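Local coordinates for protein nitroreductase (Desulfitobacterium hafniense, PDB 3PXV) that binds flavin mononucleotide and, as a member of the nitroreductase family, probably works as an FMN-dependent oxidoreductase, at residues A11-C16 against T119-A124; Q30-A35 against L127-I132. All coordinates share one frame; numbering follows the deposited sequence.

Contact 1: residues A11-C16 against T119-A124. With FMN (flavin mononucleotide), chain F.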
ATOM      1  N   ALA B  11      -8.728   2.622 -11.846  1.00 42.79           N
ATOM      2  CA  ALA B  11      -8.238   3.076 -13.143  1.00 44.00           C
ATOM      3  C   ALA B  11      -8.148   4.589 -13.278  1.00 46.12           C
ATOM      4  O   ALA B  11      -7.215   5.098 -13.917  1.00 46.47           O
ATOM      5  CB  ALA B  11      -9.094   2.516 -14.300  1.00 40.60           C
ATOM      6  N   GLU B  12      -9.127   5.298 -12.720  1.00 46.00           N
ATOM      7  CA  GLU B  12      -9.199   6.747 -12.868  1.00 47.55           C
ATOM      8  C   GLU B  12      -8.411   7.569 -11.846  1.00 44.50           C
ATOM      9  O   GLU B  12      -8.224   8.758 -12.058  1.00 44.32           O
ATOM     10  CB  GLU B  12     -10.666   7.191 -12.858  1.00 51.00           C
ATOM     11  CG  GLU B  12     -11.333   7.205 -11.475  1.00 57.42           C
ATOM     12  CD  GLU B  12     -12.863   7.276 -11.542  1.00 68.35           C
ATOM     13  OE1 GLU B  12     -13.421   7.473 -12.644  1.00 66.77           O
ATOM     14  OE2 GLU B  12     -13.500   7.111 -10.482  1.00 68.19           O
ATOM     15  N   ARG B  13      -7.960   6.940 -10.756  1.00 41.99           N
ATOM     16  CA  ARG B  13      -7.232   7.621  -9.714  1.00 40.78           C
ATOM     17  C   ARG B  13      -5.975   8.168 -10.322  1.00 42.58           C
ATOM     18  O   ARG B  13      -5.258   7.460 -10.985  1.00 42.69           O
ATOM     19  CB  ARG B  13      -6.867   6.688  -8.590  1.00 39.24           C
ATOM     20  CG  ARG B  13      -6.020   7.358  -7.467  1.00 42.20           C
ATOM     21  CD  ARG B  13      -4.883   6.442  -6.945  1.00 38.34           C
ATOM     22  NE  ARG B  13      -4.119   5.990  -8.101  1.00 41.19           N
ATOM     23  CZ  ARG B  13      -3.209   6.706  -8.760  1.00 40.63           C
ATOM     24  NH1 ARG B  13      -2.838   7.917  -8.364  1.00 44.31           N
ATOM     25  NH2 ARG B  13      -2.618   6.173  -9.802  1.00 44.13           N
ATOM     26  N   TYR B  14      -5.706   9.442 -10.075  1.00 44.87           N
ATOM     27  CA  TYR B  14      -4.556  10.113 -10.660  1.00 43.35           C
ATOM     28  C   TYR B  14      -3.963  11.033  -9.581  1.00 44.48           C
ATOM     29  O   TYR B  14      -4.640  11.351  -8.591  1.00 43.46           O
ATOM     30  CB  TYR B  14      -5.011  10.947 -11.886  1.00 43.31           C
ATOM     31  CG  TYR B  14      -5.827  12.196 -11.532  1.00 41.70           C
ATOM     32  CD1 TYR B  14      -7.197  12.125 -11.332  1.00 45.68           C
ATOM     33  CD2 TYR B  14      -5.212  13.450 -11.407  1.00 43.74           C
ATOM     34  CE1 TYR B  14      -7.944  13.257 -10.993  1.00 44.60           C
ATOM     35  CE2 TYR B  14      -5.952  14.595 -11.074  1.00 49.24           C
ATOM     36  CZ  TYR B  14      -7.320  14.489 -10.865  1.00 46.11           C
ATOM     37  OH  TYR B  14      -8.062  15.603 -10.542  1.00 45.63           O
ATOM     38  N   SER B  15      -2.720  11.472  -9.789  1.00 43.54           N
ATOM     39  CA  SER B  15      -2.069  12.381  -8.862  1.00 43.58           C
ATOM     40  C   SER B  15      -2.410  13.826  -9.189  1.00 44.36           C
ATOM     41  O   SER B  15      -1.982  14.357 -10.206  1.00 47.96           O
ATOM     42  CB  SER B  15      -0.563  12.187  -8.888  1.00 42.82           C
ATOM     43  OG  SER B  15      -0.203  10.988  -8.250  1.00 43.21           O
ATOM     44  N   CYS B  16      -3.183  14.475  -8.341  1.00 43.57           N
ATOM     45  CA  CYS B  16      -3.546  15.873  -8.580  1.00 46.13           C
ATOM     46  C   CYS B  16      -2.451  16.822  -8.082  1.00 46.58           C
ATOM     47  O   CYS B  16      -1.966  16.674  -6.940  1.00 46.02           O
ATOM     48  CB  CYS B  16      -4.871  16.200  -7.881  1.00 47.49           C
ATOM     49  SG  CYS B  16      -5.396  17.899  -7.993  1.00 46.59           S
ATOM     50  N   THR B 119      -5.432   2.942   0.287  1.00 39.57           N
ATOM     51  CA  THR B 119      -6.835   2.853   0.700  1.00 38.39           C
ATOM     52  C   THR B 119      -7.447   4.261   0.793  1.00 39.65           C
ATOM     53  O   THR B 119      -8.577   4.499   0.339  1.00 38.99           O
ATOM     54  CB  THR B 119      -6.967   2.143   2.003  1.00 38.48           C
ATOM     55  OG1 THR B 119      -6.356   0.856   1.884  1.00 38.35           O
ATOM     56  CG2 THR B 119      -8.443   2.000   2.386  1.00 34.09           C
ATOM     57  N   ILE B 120      -6.682   5.205   1.340  1.00 39.88           N
ATOM     58  CA  ILE B 120      -7.119   6.594   1.386  1.00 39.99           C
ATOM     59  C   ILE B 120      -7.365   7.130  -0.038  1.00 41.60           C
ATOM     60  O   ILE B 120      -8.441   7.674  -0.332  1.00 42.51           O
ATOM     61  CB  ILE B 120      -6.068   7.525   2.069  1.00 38.61           C
ATOM     62  CG1 ILE B 120      -5.915   7.161   3.546  1.00 38.51           C
ATOM     63  CG2 ILE B 120      -6.473   8.996   1.867  1.00 33.26           C
ATOM     64  CD1 ILE B 120      -4.901   7.971   4.325  1.00 34.27           C
ATOM     65  N   ALA B 121      -6.373   6.967  -0.914  1.00 40.07           N
ATOM     66  CA  ALA B 121      -6.459   7.540  -2.252  1.00 42.60           C
ATOM     67  C   ALA B 121      -7.656   6.988  -3.004  1.00 42.74           C
ATOM     68  O   ALA B 121      -8.393   7.748  -3.648  1.00 43.70           O
ATOM     69  CB  ALA B 121      -5.143   7.327  -3.046  1.00 40.97           C
ATOM     70  N   LEU B 122      -7.873   5.678  -2.912  1.00 41.16           N
ATOM     71  CA  LEU B 122      -9.013   5.074  -3.605  1.00 42.68           C
ATOM     72  C   LEU B 122     -10.328   5.539  -2.990  1.00 43.19           C
ATOM     73  O   LEU B 122     -11.284   5.874  -3.712  1.00 45.54           O
ATOM     74  CB  LEU B 122      -8.910   3.533  -3.665  1.00 41.74           C
ATOM     75  CG  LEU B 122      -7.721   3.012  -4.477  1.00 39.02           C
ATOM     76  CD1 LEU B 122      -7.733   1.506  -4.539  1.00 34.53           C
ATOM     77  CD2 LEU B 122      -7.695   3.581  -5.893  1.00 35.67           C
ATOM     78  N   ALA B 123     -10.387   5.590  -1.659  1.00 43.08           N
ATOM     79  CA  ALA B 123     -11.617   6.081  -1.007  1.00 41.91           C
ATOM     80  C   ALA B 123     -11.916   7.532  -1.422  1.00 39.19           C
ATOM     81  O   ALA B 123     -13.040   7.873  -1.743  1.00 38.30           O
ATOM     82  CB  ALA B 123     -11.538   5.933   0.514  1.00 38.88           C
ATOM     83  N   ALA B 124     -10.895   8.374  -1.452  1.00 41.66           N
ATOM     84  CA  ALA B 124     -11.088   9.772  -1.822  1.00 41.67           C
ATOM     85  C   ALA B 124     -11.576   9.878  -3.265  1.00 44.07           C
ATOM     86  O   ALA B 124     -12.510  10.640  -3.587  1.00 46.66           O
ATOM     87  CB  ALA B 124      -9.798  10.543  -1.637  1.00 41.36           C
TER
HETATM   88  N1  FMN F 200       4.120  13.305  -6.338  1.00 39.55           N
HETATM   89  C2  FMN F 200       4.492  14.592  -5.998  1.00 47.42           C
HETATM   90  O2  FMN F 200       4.254  15.554  -6.725  1.00 46.48           O
HETATM   91  N3  FMN F 200       5.148  14.810  -4.818  1.00 49.54           N
HETATM   92  C4  FMN F 200       5.453  13.780  -3.962  1.00 44.40           C
HETATM   93  O4  FMN F 200       6.047  14.050  -2.929  1.00 43.19           O
HETATM   94  C4A FMN F 200       5.075  12.481  -4.305  1.00 44.01           C
HETATM   95  N5  FMN F 200       5.348  11.421  -3.487  1.00 44.28           N
HETATM   96  C5A FMN F 200       4.748  10.206  -3.706  1.00 42.30           C
HETATM   97  C6  FMN F 200       4.827   9.217  -2.721  1.00 43.61           C
HETATM   98  C7  FMN F 200       4.228   7.979  -2.907  1.00 37.40           C
HETATM   99  C7M FMN F 200       4.334   6.965  -1.832  1.00 38.37           C
HETATM  100  C8  FMN F 200       3.553   7.725  -4.091  1.00 42.08           C
HETATM  101  C8M FMN F 200       2.893   6.420  -4.350  1.00 37.89           C
HETATM  102  C9  FMN F 200       3.467   8.711  -5.079  1.00 48.09           C
HETATM  103  C9A FMN F 200       4.071   9.969  -4.890  1.00 42.43           C
HETATM  104  N10 FMN F 200       4.017  10.969  -5.847  1.00 45.25           N
HETATM  105  C10 FMN F 200       4.401  12.249  -5.504  1.00 40.95           C
HETATM  106  C1' FMN F 200       3.028  10.825  -6.966  1.00 44.26           C
HETATM  107  C2' FMN F 200       3.655  10.032  -8.100  1.00 44.34           C
HETATM  108  O2' FMN F 200       4.508  10.896  -8.826  1.00 44.64           O
HETATM  109  C3' FMN F 200       2.552   9.443  -8.975  1.00 41.26           C
HETATM  110  O3' FMN F 200       1.749   8.544  -8.238  1.00 42.67           O
HETATM  111  C4' FMN F 200       3.156   8.695 -10.150  1.00 42.14           C
HETATM  112  O4' FMN F 200       3.840   9.641 -10.913  1.00 39.16           O
HETATM  113  C5' FMN F 200       2.104   7.990 -11.005  1.00 41.07           C
HETATM  114  O5' FMN F 200       1.155   8.928 -11.476  1.00 44.03           O
HETATM  115  P   FMN F 200      -0.390   8.831 -11.050  1.00 43.61           P
HETATM  116  O1P FMN F 200      -1.060  10.062 -11.568  1.00 38.95           O
HETATM  117  O2P FMN F 200      -0.579   8.770  -9.522  1.00 40.29           O
HETATM  118  O3P FMN F 200      -0.894   7.607 -11.740  1.00 39.90           O
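The guanidinium of Arg13 meets the FMN phosphate at its edge, with P lying in its plane, while the aliphatic part of the same side chain rests on the helix carrying Ala121 and Leu122. NH1 gives a 2.7 Å hydrogen bond to FMN O2P, and NH2 reaches FMN O3P at 3.0 Å with an N-H...acceptor angle of 164°; a second bond from NH2 to O2P is weak. Behind this polar end, Arg13 CD sits 4.0 Å from Ala121 CB and 4.1 Å from Leu122 CD2. CG stands anti to the backbone N (chi1 177°), which carries the chain to helix 106-126, and bends at chi2 and chi3 bring the guanidinium round to the phosphate. This is the phosphate end of the FMN site in the nitroreductase fold, where the chain leaves helix 5-12 at Arg13. Ser15 adds two more bonds: its backbone N to FMN O1P at 2.8 Å and its OG to O2P at 2.6 Å. A leucine in place of Arg13 has neither NH1 nor NH2 to donate, which would probably leave O2P and O3P less firmly held and the phosphate charge less well balanced. His178 packs against Arg13, and Gln38 of the second subunit also touches it.

Contact 2: residues Q30-A35 against L127-I132. With FMN (flavin mononucleotide), chain F.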
ATOM      1  N   GLN B  30     -14.337  12.150   7.058  1.00 51.12           N
ATOM      2  CA  GLN B  30     -14.592  11.046   7.979  1.00 52.57           C
ATOM      3  C   GLN B  30     -14.707   9.713   7.239  1.00 49.07           C
ATOM      4  O   GLN B  30     -14.142   8.726   7.690  1.00 46.14           O
ATOM      5  CB  GLN B  30     -15.859  11.317   8.813  1.00 54.30           C
ATOM      6  CG  GLN B  30     -16.186  10.266   9.851  1.00 67.50           C
ATOM      7  CD  GLN B  30     -15.051  10.012  10.850  1.00 78.58           C
ATOM      8  OE1 GLN B  30     -14.230  10.898  11.135  1.00 76.76           O
ATOM      9  NE2 GLN B  30     -15.017   8.792  11.401  1.00 79.68           N
ATOM     10  N   ALA B  31     -15.428   9.696   6.114  1.00 47.27           N
ATOM     11  CA  ALA B  31     -15.588   8.475   5.309  1.00 46.93           C
ATOM     12  C   ALA B  31     -14.235   7.972   4.852  1.00 45.85           C
ATOM     13  O   ALA B  31     -13.981   6.766   4.870  1.00 44.60           O
ATOM     14  CB  ALA B  31     -16.478   8.726   4.099  1.00 47.28           C
ATOM     15  N   ILE B  32     -13.367   8.911   4.462  1.00 44.55           N
ATOM     16  CA  ILE B  32     -12.022   8.597   4.010  1.00 42.96           C
ATOM     17  C   ILE B  32     -11.135   8.070   5.153  1.00 42.72           C
ATOM     18  O   ILE B  32     -10.375   7.103   4.966  1.00 41.85           O
ATOM     19  CB  ILE B  32     -11.364   9.836   3.393  1.00 43.01           C
ATOM     20  CG1 ILE B  32     -12.087  10.221   2.090  1.00 45.57           C
ATOM     21  CG2 ILE B  32      -9.858   9.590   3.169  1.00 40.26           C
ATOM     22  CD1 ILE B  32     -11.700  11.627   1.554  1.00 46.69           C
ATOM     23  N   ALA B  33     -11.216   8.675   6.330  1.00 40.26           N
ATOM     24  CA  ALA B  33     -10.373   8.194   7.427  1.00 42.99           C
ATOM     25  C   ALA B  33     -10.912   6.853   7.964  1.00 44.75           C
ATOM     26  O   ALA B  33     -10.146   6.055   8.463  1.00 45.40           O
ATOM     27  CB  ALA B  33     -10.262   9.222   8.531  1.00 42.19           C
ATOM     28  N   GLU B  34     -12.220   6.607   7.847  1.00 44.66           N
ATOM     29  CA  GLU B  34     -12.806   5.342   8.311  0.50 45.68           C
ATOM     30  C   GLU B  34     -12.317   4.270   7.365  1.00 45.32           C
ATOM     31  O   GLU B  34     -12.020   3.172   7.768  1.00 46.32           O
ATOM     32  CB  GLU B  34     -14.345   5.400   8.336  0.50 45.81           C
ATOM     33  CG  GLU B  34     -15.121   4.040   8.424  0.50 50.58           C
ATOM     34  CD  GLU B  34     -14.972   3.263   9.750  0.50 47.10           C
ATOM     35  OE1 GLU B  34     -14.406   3.787  10.722  0.50 48.89           O
ATOM     36  OE2 GLU B  34     -15.446   2.113   9.819  0.50 46.36           O
ATOM     37  N   ALA B  35     -12.201   4.610   6.082  1.00 45.80           N
ATOM     38  CA  ALA B  35     -11.729   3.667   5.082  1.00 42.19           C
ATOM     39  C   ALA B  35     -10.267   3.317   5.369  1.00 40.95           C
ATOM     40  O   ALA B  35      -9.875   2.154   5.314  1.00 40.19           O
ATOM     41  CB  ALA B  35     -11.897   4.250   3.683  1.00 40.16           C
ATOM     42  N   LEU B 127     -15.116   9.167  -3.849  1.00 45.85           N
ATOM     43  CA  LEU B 127     -15.960  10.252  -3.301  1.00 46.87           C
ATOM     44  C   LEU B 127     -15.846  11.556  -4.062  1.00 46.79           C
ATOM     45  O   LEU B 127     -16.404  12.557  -3.652  1.00 48.16           O
ATOM     46  CB  LEU B 127     -15.648  10.483  -1.813  1.00 46.28           C
ATOM     47  CG  LEU B 127     -16.068   9.332  -0.897  1.00 46.97           C
ATOM     48  CD1 LEU B 127     -15.548   9.495   0.539  1.00 38.68           C
ATOM     49  CD2 LEU B 127     -17.573   9.240  -0.923  1.00 35.90           C
ATOM     50  N   GLY B 128     -15.146  11.544  -5.191  1.00 47.14           N
ATOM     51  CA  GLY B 128     -14.974  12.757  -5.988  1.00 47.75           C
ATOM     52  C   GLY B 128     -13.957  13.720  -5.391  1.00 47.77           C
ATOM     53  O   GLY B 128     -13.893  14.882  -5.809  1.00 46.03           O
ATOM     54  N   ILE B 129     -13.162  13.237  -4.422  1.00 46.94           N
ATOM     55  CA  ILE B 129     -12.116  14.053  -3.792  1.00 47.08           C
ATOM     56  C   ILE B 129     -10.747  13.777  -4.445  1.00 46.97           C
ATOM     57  O   ILE B 129     -10.221  12.662  -4.373  1.00 46.63           O
ATOM     58  CB  ILE B 129     -12.005  13.782  -2.282  1.00 46.72           C
ATOM     59  CG1 ILE B 129     -13.330  14.083  -1.569  1.00 49.13           C
ATOM     60  CG2 ILE B 129     -10.873  14.591  -1.672  1.00 44.64           C
ATOM     61  CD1 ILE B 129     -13.897  15.475  -1.861  1.00 53.16           C
ATOM     62  N   ALA B 130     -10.174  14.812  -5.049  1.00 45.87           N
ATOM     63  CA  ALA B 130      -8.874  14.722  -5.676  1.00 44.02           C
ATOM     64  C   ALA B 130      -7.820  14.512  -4.603  1.00 44.32           C
ATOM     65  O   ALA B 130      -7.955  14.985  -3.472  1.00 45.42           O
ATOM     66  CB  ALA B 130      -8.580  15.997  -6.478  1.00 43.75           C
ATOM     67  N   ASN B 131      -6.752  13.816  -4.966  1.00 44.28           N
ATOM     68  CA  ASN B 131      -5.710  13.482  -4.011  1.00 42.88           C
ATOM     69  C   ASN B 131      -4.347  13.228  -4.655  1.00 43.20           C
ATOM     70  O   ASN B 131      -4.224  13.101  -5.879  1.00 40.72           O
ATOM     71  CB  ASN B 131      -6.122  12.220  -3.258  1.00 41.89           C
ATOM     72  CG  ASN B 131      -6.360  11.041  -4.180  1.00 46.83           C
ATOM     73  OD1 ASN B 131      -5.424  10.298  -4.488  1.00 42.83           O
ATOM     74  ND2 ASN B 131      -7.610  10.888  -4.679  1.00 39.85           N
ATOM     75  N   ILE B 132      -3.325  13.156  -3.807  1.00 42.71           N
ATOM     76  CA  ILE B 132      -1.991  12.803  -4.229  1.00 40.83           C
ATOM     77  C   ILE B 132      -1.179  12.346  -3.014  1.00 42.51           C
ATOM     78  O   ILE B 132      -1.253  12.987  -1.955  1.00 41.31           O
ATOM     79  CB  ILE B 132      -1.245  13.980  -4.911  1.00 40.43           C
ATOM     80  CG1 ILE B 132       0.056  13.476  -5.521  1.00 37.90           C
ATOM     81  CG2 ILE B 132      -0.912  15.129  -3.901  1.00 36.01           C
ATOM     82  CD1 ILE B 132       0.860  14.551  -6.254  1.00 39.33           C
TER
HETATM   83  N1  FMN F 200       4.120  13.305  -6.338  1.00 39.55           N
HETATM   84  C2  FMN F 200       4.492  14.592  -5.998  1.00 47.42           C
HETATM   85  O2  FMN F 200       4.254  15.554  -6.725  1.00 46.48           O
HETATM   86  N3  FMN F 200       5.148  14.810  -4.818  1.00 49.54           N
HETATM   87  C4  FMN F 200       5.453  13.780  -3.962  1.00 44.40           C
HETATM   88  O4  FMN F 200       6.047  14.050  -2.929  1.00 43.19           O
HETATM   89  C4A FMN F 200       5.075  12.481  -4.305  1.00 44.01           C
HETATM   90  N5  FMN F 200       5.348  11.421  -3.487  1.00 44.28           N
HETATM   91  C5A FMN F 200       4.748  10.206  -3.706  1.00 42.30           C
HETATM   92  C6  FMN F 200       4.827   9.217  -2.721  1.00 43.61           C
HETATM   93  C7  FMN F 200       4.228   7.979  -2.907  1.00 37.40           C
HETATM   94  C7M FMN F 200       4.334   6.965  -1.832  1.00 38.37           C
HETATM   95  C8  FMN F 200       3.553   7.725  -4.091  1.00 42.08           C
HETATM   96  C8M FMN F 200       2.893   6.420  -4.350  1.00 37.89           C
HETATM   97  C9  FMN F 200       3.467   8.711  -5.079  1.00 48.09           C
HETATM   98  C9A FMN F 200       4.071   9.969  -4.890  1.00 42.43           C
HETATM   99  N10 FMN F 200       4.017  10.969  -5.847  1.00 45.25           N
HETATM  100  C10 FMN F 200       4.401  12.249  -5.504  1.00 40.95           C
HETATM  101  C1' FMN F 200       3.028  10.825  -6.966  1.00 44.26           C
HETATM  102  C2' FMN F 200       3.655  10.032  -8.100  1.00 44.34           C
HETATM  103  O2' FMN F 200       4.508  10.896  -8.826  1.00 44.64           O
HETATM  104  C3' FMN F 200       2.552   9.443  -8.975  1.00 41.26           C
HETATM  105  O3' FMN F 200       1.749   8.544  -8.238  1.00 42.67           O
HETATM  106  C4' FMN F 200       3.156   8.695 -10.150  1.00 42.14           C
HETATM  107  O4' FMN F 200       3.840   9.641 -10.913  1.00 39.16           O
HETATM  108  C5' FMN F 200       2.104   7.990 -11.005  1.00 41.07           C
HETATM  109  O5' FMN F 200       1.155   8.928 -11.476  1.00 44.03           O
HETATM  110  P   FMN F 200      -0.390   8.831 -11.050  1.00 43.61           P
HETATM  111  O1P FMN F 200      -1.060  10.062 -11.568  1.00 38.95           O
HETATM  112  O2P FMN F 200      -0.579   8.770  -9.522  1.00 40.29           O
HETATM  113  O3P FMN F 200      -0.894   7.607 -11.740  1.00 39.90           O
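Leu127 reaches from the end of helix 106-126 to Ala31 and Ile32 on helix 26-36, just where a Schellman motif closes the longer helix. Gly128, with positive phi, is the C-prime residue of that motif, and the chain then turns into strand 130-133, the outermost strand on one side of the antiparallel sheet within this chain. From CB, which points toward helix 26-36, the leucine side chain continues to CG, set anti to the carbonyl carbon (chi1 -68°). There it forks, and the CD1 branch makes the contact: this methyl lies 3.8 Å from Ala31 CB and 3.9 Å from Ile32 CG1, touching two successive residues of the helix. The side chains of Leu127 and Ile32 run past one another in opposite senses, so the isoleucine extends beyond the leucine toward the start of the strand. Its CD1 comes within 4.3 Å of Ile129 CG1, a looser apolar approach. Ile120 of helix 106-126 also packs on Ile32, and Leu168 of the neighbouring strand on Ile129. Further along, Ile132 belongs to the flavin pocket, its CD1 3.5 Å from FMN N1. The buried amide of Asn131 turns back on its own chain: ND2 donates to Ile129 O over 3.2 Å, in the carbonyl plane and only 4° out of the amide plane.

Both contacts draw on one continuous piece of chain, helix 106-126 and the strand that follows it, and each sets part of it against an earlier element. Contact 1 is fully buried and has a double character, apolar along the arginine stem and hydrogen-bonded at the phosphate; contact 2 is partly buried and purely apolar between its segments. Their centres lie about 8 Å apart, and they are joined by probable backbone hydrogen bonds, Ala124 O to Ile129 N at 2.8 Å and Cys16 N to Asn131 O at 3.0 Å. Both reach the same FMN, contact 1 at its phosphate and contact 2 at the isoalloxazine ring, and both touch the second subunit.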